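Local coordinates for F21M12.9 protein (Arabidopsis thaliana, PDB 3ADG), which binds double-stranded RNA and, in the nucleus, helps DICER-LIKE 1 cut primary microRNA transcripts accurately, here represented by its first double-stranded RNA-binding domain, at residues Y12-I25 and F36-N48. Sequence-based numbering, arbitrary orientation.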
loop_
_atom_site.group_PDB
_atom_site.type_symbol
_atom_site.label_atom_id
_atom_site.label_comp_id
_atom_site.label_asym_id
_atom_site.label_seq_id
_atom_site.Cartn_x
_atom_site.Cartn_y
_atom_site.Cartn_z
ATOM N N TYR A 12 -7.256 2.211 11.056
ATOM C CA TYR A 12 -7.520 3.624 10.780
ATOM C C TYR A 12 -8.810 3.811 9.967
ATOM O O TYR A 12 -9.694 4.618 10.343
ATOM C CB TYR A 12 -6.336 4.269 10.051
ATOM C CG TYR A 12 -6.592 5.745 9.748
ATOM C CD1 TYR A 12 -6.103 6.747 10.592
ATOM C CD2 TYR A 12 -7.338 6.128 8.617
ATOM C CE1 TYR A 12 -6.343 8.120 10.321
ATOM C CE2 TYR A 12 -7.585 7.486 8.329
ATOM C CZ TYR A 12 -7.085 8.481 9.205
ATOM O OH TYR A 12 -7.329 9.825 8.938
ATOM N N ALA A 13 -8.902 3.067 8.858
ATOM C CA ALA A 13 -10.089 3.103 7.993
ATOM C C ALA A 13 -11.349 2.846 8.825
ATOM O O ALA A 13 -12.333 3.592 8.756
ATOM C CB ALA A 13 -9.957 2.108 6.885
ATOM N N GLN A 14 -11.305 1.815 9.647
ATOM C CA GLN A 14 -12.496 1.424 10.385
ATOM C C GLN A 14 -12.855 2.487 11.421
ATOM O O GLN A 14 -14.014 2.851 11.547
ATOM C CB GLN A 14 -12.264 0.081 11.046
ATOM C CG GLN A 14 -13.526 -0.558 11.568
ATOM C CD GLN A 14 -13.190 -1.826 12.266
ATOM O OE1 GLN A 14 -13.032 -1.846 13.490
ATOM N NE2 GLN A 14 -13.003 -2.882 11.503
ATOM N N LYS A 15 -11.840 2.989 12.133
ATOM C CA LYS A 15 -12.018 4.042 13.140
ATOM C C LYS A 15 -12.719 5.283 12.571
ATOM O O LYS A 15 -13.656 5.829 13.181
ATOM C CB LYS A 15 -10.679 4.420 13.756
ATOM C CG LYS A 15 -10.709 5.625 14.682
ATOM C CD LYS A 15 -9.394 5.709 15.448
ATOM C CE LYS A 15 -9.251 7.060 16.148
ATOM N NZ LYS A 15 -8.010 7.149 17.012
ATOM N N TYR A 16 -12.273 5.684 11.389
ATOM C CA TYR A 16 -12.764 6.874 10.737
ATOM C C TYR A 16 -13.893 6.635 9.720
ATOM O O TYR A 16 -14.187 7.529 8.927
ATOM C CB TYR A 16 -11.581 7.625 10.127
ATOM C CG TYR A 16 -10.717 8.239 11.179
ATOM C CD1 TYR A 16 -9.582 7.591 11.661
ATOM C CD2 TYR A 16 -11.041 9.470 11.719
ATOM C CE1 TYR A 16 -8.792 8.182 12.664
ATOM C CE2 TYR A 16 -10.275 10.063 12.704
ATOM C CZ TYR A 16 -9.153 9.430 13.165
ATOM O OH TYR A 16 -8.426 10.035 14.159
ATOM N N LYS A 17 -14.531 5.459 9.766
ATOM C CA LYS A 17 -15.744 5.185 8.968
ATOM C C LYS A 17 -15.485 5.332 7.451
ATOM O O LYS A 17 -16.309 5.909 6.702
ATOM C CB LYS A 17 -16.875 6.117 9.421
ATOM C CG LYS A 17 -17.284 5.929 10.884
ATOM C CD LYS A 17 -17.583 4.454 11.185
ATOM C CE LYS A 17 -18.666 3.861 10.227
ATOM N NZ LYS A 17 -19.190 2.538 10.709
ATOM N N LEU A 18 -14.325 4.819 7.028
ATOM C CA LEU A 18 -13.919 4.789 5.618
ATOM C C LEU A 18 -13.896 3.351 5.132
ATOM O O LEU A 18 -13.634 2.439 5.928
ATOM C CB LEU A 18 -12.494 5.378 5.490
ATOM C CG LEU A 18 -12.271 6.706 6.228
ATOM C CD1 LEU A 18 -10.771 7.050 6.226
ATOM C CD2 LEU A 18 -13.100 7.850 5.563
ATOM N N PRO A 19 -14.140 3.128 3.817
ATOM C CA PRO A 19 -13.980 1.770 3.299
ATOM C C PRO A 19 -12.564 1.203 3.507
ATOM O O PRO A 19 -11.556 1.939 3.534
ATOM C CB PRO A 19 -14.276 1.923 1.795
ATOM C CG PRO A 19 -15.175 3.134 1.720
ATOM C CD PRO A 19 -14.566 4.064 2.759
ATOM N N THR A 20 -12.509 -0.114 3.675
ATOM C CA THR A 20 -11.238 -0.835 3.707
ATOM C C THR A 20 -10.348 -0.337 2.589
ATOM O O THR A 20 -10.823 -0.235 1.439
ATOM C CB THR A 20 -11.495 -2.355 3.589
ATOM O OG1 THR A 20 -12.282 -2.771 4.720
ATOM C CG2 THR A 20 -10.174 -3.138 3.557
ATOM N N PRO A 21 -9.069 0.001 2.915
ATOM C CA PRO A 21 -8.140 0.428 1.860
ATOM C C PRO A 21 -8.081 -0.641 0.795
ATOM O O PRO A 21 -8.071 -1.835 1.117
ATOM C CB PRO A 21 -6.775 0.505 2.569
ATOM C CG PRO A 21 -7.082 0.684 4.025
ATOM C CD PRO A 21 -8.441 0.015 4.255
ATOM N N VAL A 22 -8.068 -0.221 -0.467
ATOM C CA VAL A 22 -7.849 -1.137 -1.566
ATOM C C VAL A 22 -6.454 -0.899 -2.195
ATOM O O VAL A 22 -5.974 0.215 -2.242
ATOM C CB VAL A 22 -8.947 -1.046 -2.652
ATOM C CG1 VAL A 22 -8.913 0.272 -3.422
ATOM C CG2 VAL A 22 -8.765 -2.158 -3.619
ATOM N N TYR A 23 -5.870 -1.970 -2.716
ATOM C CA TYR A 23 -4.538 -1.955 -3.268
ATOM C C TYR A 23 -4.557 -2.253 -4.765
ATOM O O TYR A 23 -5.140 -3.254 -5.207
ATOM C CB TYR A 23 -3.653 -2.966 -2.522
ATOM C CG TYR A 23 -3.469 -2.595 -1.085
ATOM C CD1 TYR A 23 -4.441 -2.919 -0.142
ATOM C CD2 TYR A 23 -2.340 -1.861 -0.675
ATOM C CE1 TYR A 23 -4.284 -2.549 1.207
ATOM C CE2 TYR A 23 -2.168 -1.495 0.663
ATOM C CZ TYR A 23 -3.162 -1.820 1.588
ATOM O OH TYR A 23 -3.028 -1.439 2.901
ATOM N N GLU A 24 -3.921 -1.379 -5.537
ATOM C CA GLU A 24 -3.576 -1.695 -6.918
ATOM C C GLU A 24 -2.133 -2.222 -6.903
ATOM O O GLU A 24 -1.271 -1.663 -6.210
ATOM C CB GLU A 24 -3.673 -0.450 -7.798
ATOM C CG GLU A 24 -5.070 0.074 -8.069
ATOM C CD GLU A 24 -5.028 1.464 -8.681
ATOM O OE1 GLU A 24 -6.091 2.062 -8.842
ATOM O OE2 GLU A 24 -3.909 1.948 -8.985
ATOM N N ILE A 25 -1.904 -3.332 -7.603
ATOM C CA ILE A 25 -0.587 -3.958 -7.720
ATOM C C ILE A 25 -0.103 -3.784 -9.171
ATOM O O ILE A 25 -0.797 -4.180 -10.107
ATOM C CB ILE A 25 -0.643 -5.489 -7.368
ATOM C CG1 ILE A 25 -1.206 -5.725 -5.942
ATOM C CG2 ILE A 25 0.715 -6.156 -7.560
ATOM C CD1 ILE A 25 -1.680 -7.153 -5.665
ATOM N N PHE A 36 7.633 -4.920 -8.304
ATOM C CA PHE A 36 6.290 -4.612 -7.861
ATOM C C PHE A 36 6.269 -3.239 -7.217
ATOM O O PHE A 36 7.185 -2.865 -6.490
ATOM C CB PHE A 36 5.815 -5.669 -6.835
ATOM C CG PHE A 36 5.636 -7.055 -7.413
ATOM C CD1 PHE A 36 6.722 -7.919 -7.581
ATOM C CD2 PHE A 36 4.370 -7.509 -7.787
ATOM C CE1 PHE A 36 6.549 -9.213 -8.097
ATOM C CE2 PHE A 36 4.194 -8.796 -8.318
ATOM C CZ PHE A 36 5.265 -9.636 -8.487
ATOM N N GLN A 37 5.166 -2.542 -7.449
ATOM C CA GLN A 37 4.875 -1.236 -6.903
ATOM C C GLN A 37 3.398 -1.307 -6.591
ATOM O O GLN A 37 2.645 -1.998 -7.298
ATOM C CB GLN A 37 5.148 -0.156 -7.951
ATOM C CG GLN A 37 5.229 1.263 -7.372
ATOM C CD GLN A 37 3.902 2.053 -7.417
ATOM O OE1 GLN A 37 3.007 1.784 -8.232
ATOM N NE2 GLN A 37 3.798 3.063 -6.550
ATOM N N SER A 38 2.971 -0.605 -5.556
ATOM C CA SER A 38 1.547 -0.627 -5.219
ATOM C C SER A 38 1.043 0.784 -4.917
ATOM O O SER A 38 1.784 1.635 -4.430
ATOM C CB SER A 38 1.281 -1.563 -4.029
ATOM O OG SER A 38 -0.073 -1.504 -3.635
ATOM N N THR A 39 -0.230 1.003 -5.203
ATOM C CA THR A 39 -0.927 2.203 -4.809
ATOM C C THR A 39 -2.033 1.722 -3.916
ATOM O O THR A 39 -2.740 0.769 -4.282
ATOM C CB THR A 39 -1.531 2.962 -6.014
ATOM O OG1 THR A 39 -0.490 3.320 -6.926
ATOM C CG2 THR A 39 -2.277 4.256 -5.543
ATOM N N VAL A 40 -2.124 2.325 -2.737
ATOM C CA VAL A 40 -3.257 2.125 -1.832
ATOM C C VAL A 40 -4.203 3.301 -1.987
ATOM O O VAL A 40 -3.767 4.476 -2.045
ATOM C CB VAL A 40 -2.867 1.856 -0.323
ATOM C CG1 VAL A 40 -2.217 3.065 0.332
ATOM C CG2 VAL A 40 -4.101 1.389 0.507
ATOM N N ILE A 41 -5.493 2.978 -2.037
ATOM C CA ILE A 41 -6.530 3.969 -2.172
ATOM C C ILE A 41 -7.428 3.944 -0.932
ATOM O O ILE A 41 -8.037 2.911 -0.601
ATOM C CB ILE A 41 -7.338 3.772 -3.471
ATOM C CG1 ILE A 41 -6.390 3.749 -4.686
ATOM C CG2 ILE A 41 -8.385 4.863 -3.621
ATOM C CD1 ILE A 41 -6.052 2.319 -5.240
ATOM N N LEU A 42 -7.481 5.091 -0.257
ATOM C CA LEU A 42 -8.255 5.255 0.976
ATOM C C LEU A 42 -8.979 6.594 0.955
ATOM O O LEU A 42 -8.370 7.636 0.713
ATOM C CB LEU A 42 -7.337 5.154 2.219
ATOM C CG LEU A 42 -8.031 5.384 3.577
ATOM C CD1 LEU A 42 -9.063 4.275 3.897
ATOM C CD2 LEU A 42 -6.991 5.591 4.689
ATOM N N ASP A 43 -10.286 6.566 1.201
ATOM C CA ASP A 43 -11.085 7.802 1.225
ATOM C C ASP A 43 -10.807 8.654 -0.023
ATOM O O ASP A 43 -10.625 9.870 0.087
ATOM C CB ASP A 43 -10.782 8.598 2.506
ATOM C CG ASP A 43 -11.832 9.672 2.802
ATOM O OD1 ASP A 43 -12.992 9.527 2.361
ATOM O OD2 ASP A 43 -11.485 10.656 3.492
ATOM N N GLY A 44 -10.732 8.005 -1.187
ATOM C CA GLY A 44 -10.479 8.696 -2.455
ATOM C C GLY A 44 -9.020 9.050 -2.740
ATOM O O GLY A 44 -8.674 9.370 -3.885
ATOM N N VAL A 45 -8.179 9.005 -1.700
ATOM C CA VAL A 45 -6.796 9.474 -1.773
ATOM C C VAL A 45 -5.858 8.319 -2.158
ATOM O O VAL A 45 -5.945 7.220 -1.592
ATOM C CB VAL A 45 -6.313 10.088 -0.422
ATOM C CG1 VAL A 45 -4.932 10.755 -0.623
ATOM C CG2 VAL A 45 -7.333 11.115 0.139
ATOM N N ARG A 46 -4.966 8.580 -3.118
ATOM C CA ARG A 46 -4.022 7.569 -3.627
ATOM C C ARG A 46 -2.623 7.751 -3.040
ATOM O O ARG A 46 -2.041 8.822 -3.128
ATOM C CB ARG A 46 -3.933 7.637 -5.148
ATOM C CG ARG A 46 -5.270 7.408 -5.867
ATOM C CD ARG A 46 -5.152 7.576 -7.399
ATOM N NE ARG A 46 -4.096 6.739 -7.994
ATOM C CZ ARG A 46 -4.285 5.480 -8.375
ATOM N NH1 ARG A 46 -5.482 4.906 -8.197
ATOM N NH2 ARG A 46 -3.283 4.797 -8.899
ATOM N N TYR A 47 -2.062 6.688 -2.480
ATOM C CA TYR A 47 -0.712 6.787 -1.884
ATOM C C TYR A 47 0.130 5.728 -2.522
ATOM O O TYR A 47 -0.291 4.578 -2.573
ATOM C CB TYR A 47 -0.760 6.530 -0.385
ATOM C CG TYR A 47 -1.759 7.372 0.386
ATOM C CD1 TYR A 47 -3.061 6.930 0.579
ATOM C CD2 TYR A 47 -1.388 8.614 0.927
ATOM C CE1 TYR A 47 -3.970 7.699 1.296
ATOM C CE2 TYR A 47 -2.285 9.376 1.671
ATOM C CZ TYR A 47 -3.578 8.912 1.836
ATOM O OH TYR A 47 -4.474 9.639 2.559
ATOM N N ASN A 48 1.333 6.096 -2.955
ATOM C CA ASN A 48 2.146 5.199 -3.730
ATOM C C ASN A 48 3.300 4.621 -2.920
ATOM O O ASN A 48 3.967 5.330 -2.183
ATOM C CB ASN A 48 2.643 5.913 -4.978
ATOM C CG ASN A 48 1.518 6.132 -5.976
ATOM O OD1 ASN A 48 0.884 7.200 -6.022
ATOM N ND2 ASN A 48 1.221 5.105 -6.726
HETATM O O HOH W 1 -11.621 3.710 1.411
HETATM O O HOH W 2 -10.616 2.331 -0.572
#
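Glu24 and Arg46 form a salt bridge that spans the three-stranded antiparallel sheet of this double-stranded RNA-binding domain (alpha-beta-beta-beta-alpha), from edge strand 22-28 over strand 35-42 to strand 45-48. Arg46 grips end-on, NH1 lying 3.0 Å from Glu24 OE1 and NH2 2.9 Å from Glu24 OE2, with carboxylate and guanidinium planes 43° apart. Glutamate suits the place because its chain, extended beyond CG, reaches over the middle strand to meet the arginine there, where Thr39 CG2 lies against one guanidinium face and Ile41 CD1 packs on Glu24 CG. A glutamine here would probably leave the arginine without its countercharge and with only one oxygen to hold it.

Beneath, paired backbone hydrogen bonds join Val22 with Ile41 and Glu24 with Thr39. Glu24 O accepts twice, from Thr39 N and, on the opposite face of its carbonyl plane, from Ser38 OG at 2.8 Å; chi1 of 175° sets the serine hydroxyl anti to the backbone N and points it at the neighbouring strand.

Tyr23 and Val40 occupy the helix-facing side. Val40 CG2 makes a CH-pi contact 3.7 Å from the Tyr23 ring centroid and also presses tightly on Pro21 CB. Farther along, branched Leu42 fills the junction between helix 5-15 and the sheet: CD2 meets the Tyr12 ring at CD2, while CD1 touches Leu18 CB and sits 3.8 Å from Ala13 CB, a methyl small enough to suit the helix's close approach. Past it, one water donates to Pro19 O and accepts from Asp43 N.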